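PDB 3I3L: alkylhalidase CmlS from Streptomyces venezuelae, which acts as a flavin-dependent halogenase in chloramphenicol biosynthesis, with its FAD covalently attached to the protein. Local coordinates for residues S382-D387 and K407-S412; Q526-E531 and K536-R541. All blocks are in the same frame, centred on the assembly; numbering follows the deposited sequence.

Contact 1: residues S382-D387 and K407-S412; sequences SFTEPD and KKWFES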
loop_
_atom_site.group_PDB
_atom_site.type_symbol
_atom_site.label_atom_id
_atom_site.label_comp_id
_atom_site.label_asym_id
_atom_site.label_seq_id
_atom_site.Cartn_x
_atom_site.Cartn_y
_atom_site.Cartn_z
ATOM N N SER A 382 -18.733 11.086 3.723
ATOM C CA SER A 382 -19.866 11.502 2.908
ATOM C C SER A 382 -21.109 11.846 3.774
ATOM O O SER A 382 -21.981 12.595 3.324
ATOM C CB SER A 382 -20.219 10.470 1.842
ATOM O OG SER A 382 -20.807 9.322 2.447
ATOM N N PHE A 383 -21.150 11.329 5.000
ATOM C CA PHE A 383 -22.240 11.634 5.926
ATOM C C PHE A 383 -22.229 13.085 6.387
ATOM O O PHE A 383 -23.280 13.651 6.713
ATOM C CB PHE A 383 -22.193 10.692 7.128
ATOM C CG PHE A 383 -22.534 9.270 6.763
ATOM C CD1 PHE A 383 -23.734 8.987 6.103
ATOM C CD2 PHE A 383 -21.672 8.233 7.061
ATOM C CE1 PHE A 383 -24.073 7.670 5.746
ATOM C CE2 PHE A 383 -22.004 6.909 6.679
ATOM C CZ PHE A 383 -23.191 6.637 6.030
ATOM N N THR A 384 -21.055 13.716 6.391
ATOM C CA THR A 384 -20.996 15.091 6.816
ATOM C C THR A 384 -20.488 16.031 5.742
ATOM O O THR A 384 -20.412 17.241 5.974
ATOM C CB THR A 384 -20.202 15.278 8.088
ATOM O OG1 THR A 384 -18.881 14.784 7.885
ATOM C CG2 THR A 384 -20.912 14.513 9.261
ATOM N N GLU A 385 -20.169 15.502 4.567
ATOM C CA GLU A 385 -19.805 16.403 3.467
ATOM C C GLU A 385 -20.997 16.511 2.496
ATOM O O GLU A 385 -21.828 15.623 2.460
ATOM C CB GLU A 385 -18.513 15.914 2.740
ATOM C CG GLU A 385 -17.237 16.061 3.565
ATOM C CD GLU A 385 -16.774 17.508 3.755
ATOM O OE1 GLU A 385 -17.316 18.450 3.115
ATOM O OE2 GLU A 385 -15.847 17.738 4.580
ATOM N N PRO A 386 -21.079 17.600 1.712
ATOM C CA PRO A 386 -22.245 17.817 0.861
ATOM C C PRO A 386 -22.351 16.771 -0.259
ATOM O O PRO A 386 -21.407 15.951 -0.498
ATOM C CB PRO A 386 -21.991 19.217 0.244
ATOM C CG PRO A 386 -20.575 19.627 0.682
ATOM C CD PRO A 386 -20.272 18.829 1.878
ATOM N N ASP A 387 -23.481 16.767 -0.946
ATOM C CA ASP A 387 -23.674 15.791 -1.985
ATOM C C ASP A 387 -23.130 16.345 -3.297
ATOM O O ASP A 387 -23.912 16.589 -4.252
ATOM C CB ASP A 387 -25.140 15.360 -2.094
ATOM C CG ASP A 387 -25.376 14.403 -3.279
ATOM O OD1 ASP A 387 -24.414 13.692 -3.732
ATOM O OD2 ASP A 387 -26.497 14.353 -3.782
ATOM N N LYS A 407 -26.123 5.389 8.706
ATOM C CA LYS A 407 -26.077 6.259 9.938
ATOM C C LYS A 407 -26.553 5.477 11.221
ATOM O O LYS A 407 -27.490 5.868 11.958
ATOM C CB LYS A 407 -26.727 7.642 9.782
ATOM C CG LYS A 407 -26.705 8.464 11.112
ATOM C CD LYS A 407 -27.797 9.621 11.206
ATOM C CE LYS A 407 -29.254 9.125 10.956
ATOM N NZ LYS A 407 -30.107 10.194 10.331
ATOM N N LYS A 408 -25.960 4.276 11.326
ATOM C CA LYS A 408 -25.462 3.639 12.538
ATOM C C LYS A 408 -24.144 4.337 12.804
ATOM O O LYS A 408 -23.499 4.111 13.822
ATOM C CB LYS A 408 -25.141 2.166 12.222
ATOM C CG LYS A 408 -23.892 1.545 12.911
ATOM C CD LYS A 408 -22.583 1.753 12.127
ATOM C CE LYS A 408 -21.557 0.672 12.511
ATOM N NZ LYS A 408 -20.204 0.948 11.860
ATOM N N TRP A 409 -23.699 5.137 11.833
ATOM C CA TRP A 409 -22.429 5.820 11.969
ATOM C C TRP A 409 -22.534 6.984 12.960
ATOM O O TRP A 409 -21.579 7.241 13.697
ATOM C CB TRP A 409 -21.909 6.266 10.597
ATOM C CG TRP A 409 -20.822 7.274 10.677
ATOM C CD1 TRP A 409 -19.465 7.041 10.689
ATOM C CD2 TRP A 409 -20.987 8.690 10.781
ATOM N NE1 TRP A 409 -18.782 8.235 10.780
ATOM C CE2 TRP A 409 -19.694 9.261 10.838
ATOM C CE3 TRP A 409 -22.108 9.536 10.838
ATOM C CZ2 TRP A 409 -19.494 10.628 10.941
ATOM C CZ3 TRP A 409 -21.905 10.903 10.953
ATOM C CH2 TRP A 409 -20.607 11.431 11.000
ATOM N N PHE A 410 -23.697 7.652 12.969
ATOM C CA PHE A 410 -24.003 8.819 13.806
ATOM C C PHE A 410 -23.566 8.673 15.259
ATOM O O PHE A 410 -23.490 9.669 16.002
ATOM N N GLU A 411 -23.220 7.441 15.648
ATOM C CA GLU A 411 -22.980 7.107 17.062
ATOM C C GLU A 411 -21.819 6.117 17.350
ATOM O O GLU A 411 -21.973 5.127 18.093
ATOM C CB GLU A 411 -24.311 6.638 17.706
ATOM C CG GLU A 411 -25.222 5.830 16.765
ATOM C CD GLU A 411 -24.705 4.396 16.508
ATOM O OE1 GLU A 411 -23.510 4.224 16.160
ATOM O OE2 GLU A 411 -25.504 3.427 16.637
ATOM N N SER A 412 -20.659 6.408 16.773
ATOM C CA SER A 412 -19.427 5.728 17.128
ATOM C C SER A 412 -18.715 6.536 18.261
ATOM O O SER A 412 -17.476 6.488 18.441
ATOM C CB SER A 412 -18.557 5.562 15.871
ATOM O OG SER A 412 -19.356 5.289 14.709
#
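Phe383 and Trp409 make most of this small surface contact, an aromatic pair whose planes are close to parallel, 26° apart, but displaced until little of one ring covers the other. The centroid of the Phe383 ring lies 5.2 Å from that of the five-membered ring of Trp409, and the two side chains run in opposite directions. Phe383 CD2 comes to 3.8 Å of Trp409 CD2, over one face of the indole and near its border.

A CH-pi contact adds to the pair. Phe383 CB lies over the six-membered ring of Trp409, 4.1 Å from its centroid and 21° off the normal, while chi1 (-69°, CG anti to the carbonyl carbon) aims the phenyl ring along the indole.

The remaining apolar touch comes from Thr384, whose methyl CG2 meets Trp409 CH2 at 3.6 Å, the two side chains crossing at about a right angle. Its hydroxyl is engaged elsewhere, hydrogen-bonded to the backbone N of Gln100. No hydrogen bond joins the two segments; a bond from Ser412 OG to Trp409 O, 3.1 Å, lies within the second loop.

In the fold, the loop leaving helix 352-382 here packs against the loop leaving helix 400-406. Phe380 of the first helix also meets the Trp409 ring, and Phe383 rests on Arg403 and Arg406 of the second.

Contact 2: residues Q526-E531 and K536-R541; sequences QDLAEE and KTLVKR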
loop_
_atom_site.group_PDB
_atom_site.type_symbol
_atom_site.label_atom_id
_atom_site.label_comp_id
_atom_site.label_asym_id
_atom_site.label_seq_id
_atom_site.Cartn_x
_atom_site.Cartn_y
_atom_site.Cartn_z
ATOM N N GLN A 526 -8.305 -30.579 10.990
ATOM C CA GLN A 526 -9.115 -31.728 10.612
ATOM C C GLN A 526 -9.971 -32.213 11.813
ATOM O O GLN A 526 -11.156 -32.475 11.689
ATOM C CB GLN A 526 -8.190 -32.865 10.163
ATOM C CG GLN A 526 -8.968 -34.041 9.575
ATOM C CD GLN A 526 -9.782 -33.569 8.414
ATOM O OE1 GLN A 526 -9.247 -32.951 7.472
ATOM N NE2 GLN A 526 -11.086 -33.828 8.452
ATOM N N ASP A 527 -9.343 -32.292 12.975
ATOM C CA ASP A 527 -10.025 -32.643 14.221
ATOM C C ASP A 527 -11.079 -31.600 14.513
ATOM O O ASP A 527 -12.229 -31.937 14.845
ATOM C CB ASP A 527 -9.033 -32.725 15.389
ATOM C CG ASP A 527 -8.057 -33.905 15.275
ATOM O OD1 ASP A 527 -8.338 -34.876 14.545
ATOM O OD2 ASP A 527 -7.001 -33.877 15.942
ATOM N N LEU A 528 -10.716 -30.331 14.338
ATOM C CA LEU A 528 -11.687 -29.256 14.499
ATOM C C LEU A 528 -12.894 -29.445 13.551
ATOM O O LEU A 528 -14.044 -29.271 13.954
ATOM C CB LEU A 528 -11.033 -27.875 14.315
ATOM C CG LEU A 528 -11.889 -26.668 14.635
ATOM C CD1 LEU A 528 -10.991 -25.475 15.080
ATOM C CD2 LEU A 528 -12.826 -26.234 13.468
ATOM N N ALA A 529 -12.630 -29.743 12.285
ATOM C CA ALA A 529 -13.715 -29.794 11.300
ATOM C C ALA A 529 -14.706 -30.876 11.720
ATOM O O ALA A 529 -15.872 -30.713 11.557
ATOM C CB ALA A 529 -13.195 -30.082 9.910
ATOM N N GLU A 530 -14.179 -31.935 12.312
ATOM C CA GLU A 530 -14.992 -33.068 12.736
ATOM C C GLU A 530 -15.687 -32.892 14.085
ATOM O O GLU A 530 -16.818 -33.247 14.211
ATOM C CB GLU A 530 -14.134 -34.338 12.703
ATOM C CG GLU A 530 -13.498 -34.546 11.300
ATOM C CD GLU A 530 -12.529 -35.721 11.242
ATOM O OE1 GLU A 530 -12.070 -36.195 12.308
ATOM O OE2 GLU A 530 -12.211 -36.160 10.117
ATOM N N GLU A 531 -15.011 -32.311 15.073
ATOM C CA GLU A 531 -15.475 -32.331 16.453
ATOM C C GLU A 531 -16.034 -30.991 16.834
ATOM O O GLU A 531 -16.853 -30.877 17.750
ATOM C CB GLU A 531 -14.327 -32.690 17.391
ATOM C CG GLU A 531 -13.425 -33.828 16.929
ATOM C CD GLU A 531 -12.162 -33.941 17.770
ATOM O OE1 GLU A 531 -11.298 -34.752 17.411
ATOM O OE2 GLU A 531 -12.004 -33.221 18.778
ATOM N N LYS A 536 -10.814 -22.371 23.450
ATOM C CA LYS A 536 -9.896 -22.883 24.460
ATOM C C LYS A 536 -9.133 -24.114 23.970
ATOM O O LYS A 536 -7.932 -24.211 24.152
ATOM C CB LYS A 536 -10.648 -23.174 25.784
ATOM C CG LYS A 536 -11.077 -21.907 26.531
ATOM C CD LYS A 536 -12.108 -22.251 27.634
ATOM C CE LYS A 536 -12.571 -20.965 28.330
ATOM N NZ LYS A 536 -13.435 -21.255 29.506
ATOM N N THR A 537 -9.829 -25.063 23.340
ATOM C CA THR A 537 -9.157 -26.241 22.863
ATOM C C THR A 537 -8.194 -25.890 21.735
ATOM O O THR A 537 -7.081 -26.412 21.647
ATOM C CB THR A 537 -10.145 -27.321 22.336
ATOM O OG1 THR A 537 -11.006 -27.790 23.403
ATOM C CG2 THR A 537 -9.322 -28.503 21.756
ATOM N N LEU A 538 -8.636 -25.038 20.828
ATOM C CA LEU A 538 -7.781 -24.662 19.697
ATOM C C LEU A 538 -6.449 -24.017 20.179
ATOM O O LEU A 538 -5.358 -24.407 19.761
ATOM C CB LEU A 538 -8.549 -23.719 18.776
ATOM C CG LEU A 538 -7.836 -23.319 17.473
ATOM C CD1 LEU A 538 -7.127 -24.469 16.781
ATOM C CD2 LEU A 538 -8.851 -22.679 16.563
ATOM N N VAL A 539 -6.542 -23.067 21.086
ATOM C CA VAL A 539 -5.329 -22.429 21.648
ATOM C C VAL A 539 -4.391 -23.460 22.236
ATOM O O VAL A 539 -3.179 -23.450 21.964
ATOM C CB VAL A 539 -5.696 -21.362 22.692
ATOM C CG1 VAL A 539 -4.431 -20.842 23.473
ATOM C CG2 VAL A 539 -6.433 -20.268 22.006
ATOM N N LYS A 540 -4.949 -24.390 22.993
ATOM C CA LYS A 540 -4.132 -25.416 23.627
ATOM C C LYS A 540 -3.423 -26.323 22.626
ATOM O O LYS A 540 -2.244 -26.614 22.766
ATOM C CB LYS A 540 -4.961 -26.219 24.654
ATOM C CG LYS A 540 -4.460 -27.679 24.863
ATOM C CD LYS A 540 -4.567 -28.162 26.332
ATOM C CE LYS A 540 -4.512 -29.742 26.416
ATOM N NZ LYS A 540 -5.543 -30.456 25.531
ATOM N N ARG A 541 -4.161 -26.785 21.632
ATOM C CA ARG A 541 -3.608 -27.627 20.608
ATOM C C ARG A 541 -2.507 -26.901 19.820
ATOM O O ARG A 541 -1.507 -27.504 19.434
ATOM C CB ARG A 541 -4.713 -28.032 19.639
ATOM C CG ARG A 541 -5.716 -29.007 20.198
ATOM C CD ARG A 541 -5.145 -30.409 20.318
ATOM N NE ARG A 541 -4.690 -31.005 19.052
ATOM C CZ ARG A 541 -5.444 -31.762 18.237
ATOM N NH1 ARG A 541 -6.722 -31.992 18.481
ATOM N NH2 ARG A 541 -4.941 -32.265 17.145
#
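Arg541 reaches across an alpha-helical hairpin to Asp527. Helices 519-531 and 535-543, joined by a very short connection, lie within the C-terminal region that belongs to the chloramphenicol halogenase family, and their facing sides meet through one salt bridge and one leucine pair.

Starting from CB, which points toward the other helix, the arginine chain sets CG anti to its carbonyl carbon and then bends twice, about CB-CG and about CG-CD. These bends carry the guanidinium round to meet Asp527, with CZ 3.5 Å from Asp527 OD2. The side chain as a whole also touches Ile524, about one turn before Asp527 on the first helix. At the tip the guanidinium grips end-on, both terminal nitrogens donating to the same oxygen: NH2 to Asp527 OD2 at 2.9 Å and fairly straight, with an N-H...O angle of 160°, and NH1 to Asp527 OD2 at 3.2 Å and more bent. That oxygen lies close to the guanidinium plane and is approached on its anti side, while the carboxylate itself is turned 50° from that plane. Two bonds to one atom should hold the guanidinium against rotation.

Beneath the ion pair, Leu528 and Leu538 close the inner side of the hairpin. Both are buried, sharing Phe476 of strand 473-478, Leu564 of strand 564-568 and Phe533 of the connection as neighbours. Between the leucines themselves the touch is a single methyl pair, Leu528 CD1 to Leu538 CD2, at 3.8 Å.

How the contacts relate
Contact 1 is a surface contact between two loops, whereas contact 2 joins two successive helices and is partly buried. They share no helix or strand: their centres are about 42 Å apart, their nearest atoms about 27 Å, and contact 1 closes along the chain before contact 2 opens. Their chemistry differs accordingly. In contact 1 a surface setting is bridged by aromatic and methyl groups without any hydrogen bond across, the Thr384 hydroxyl being bonded outside the pair. Contact 2 divides the work, with charge on its partly exposed side and leucines facing the C-terminal core. Both lie away from the FAD-binding residues.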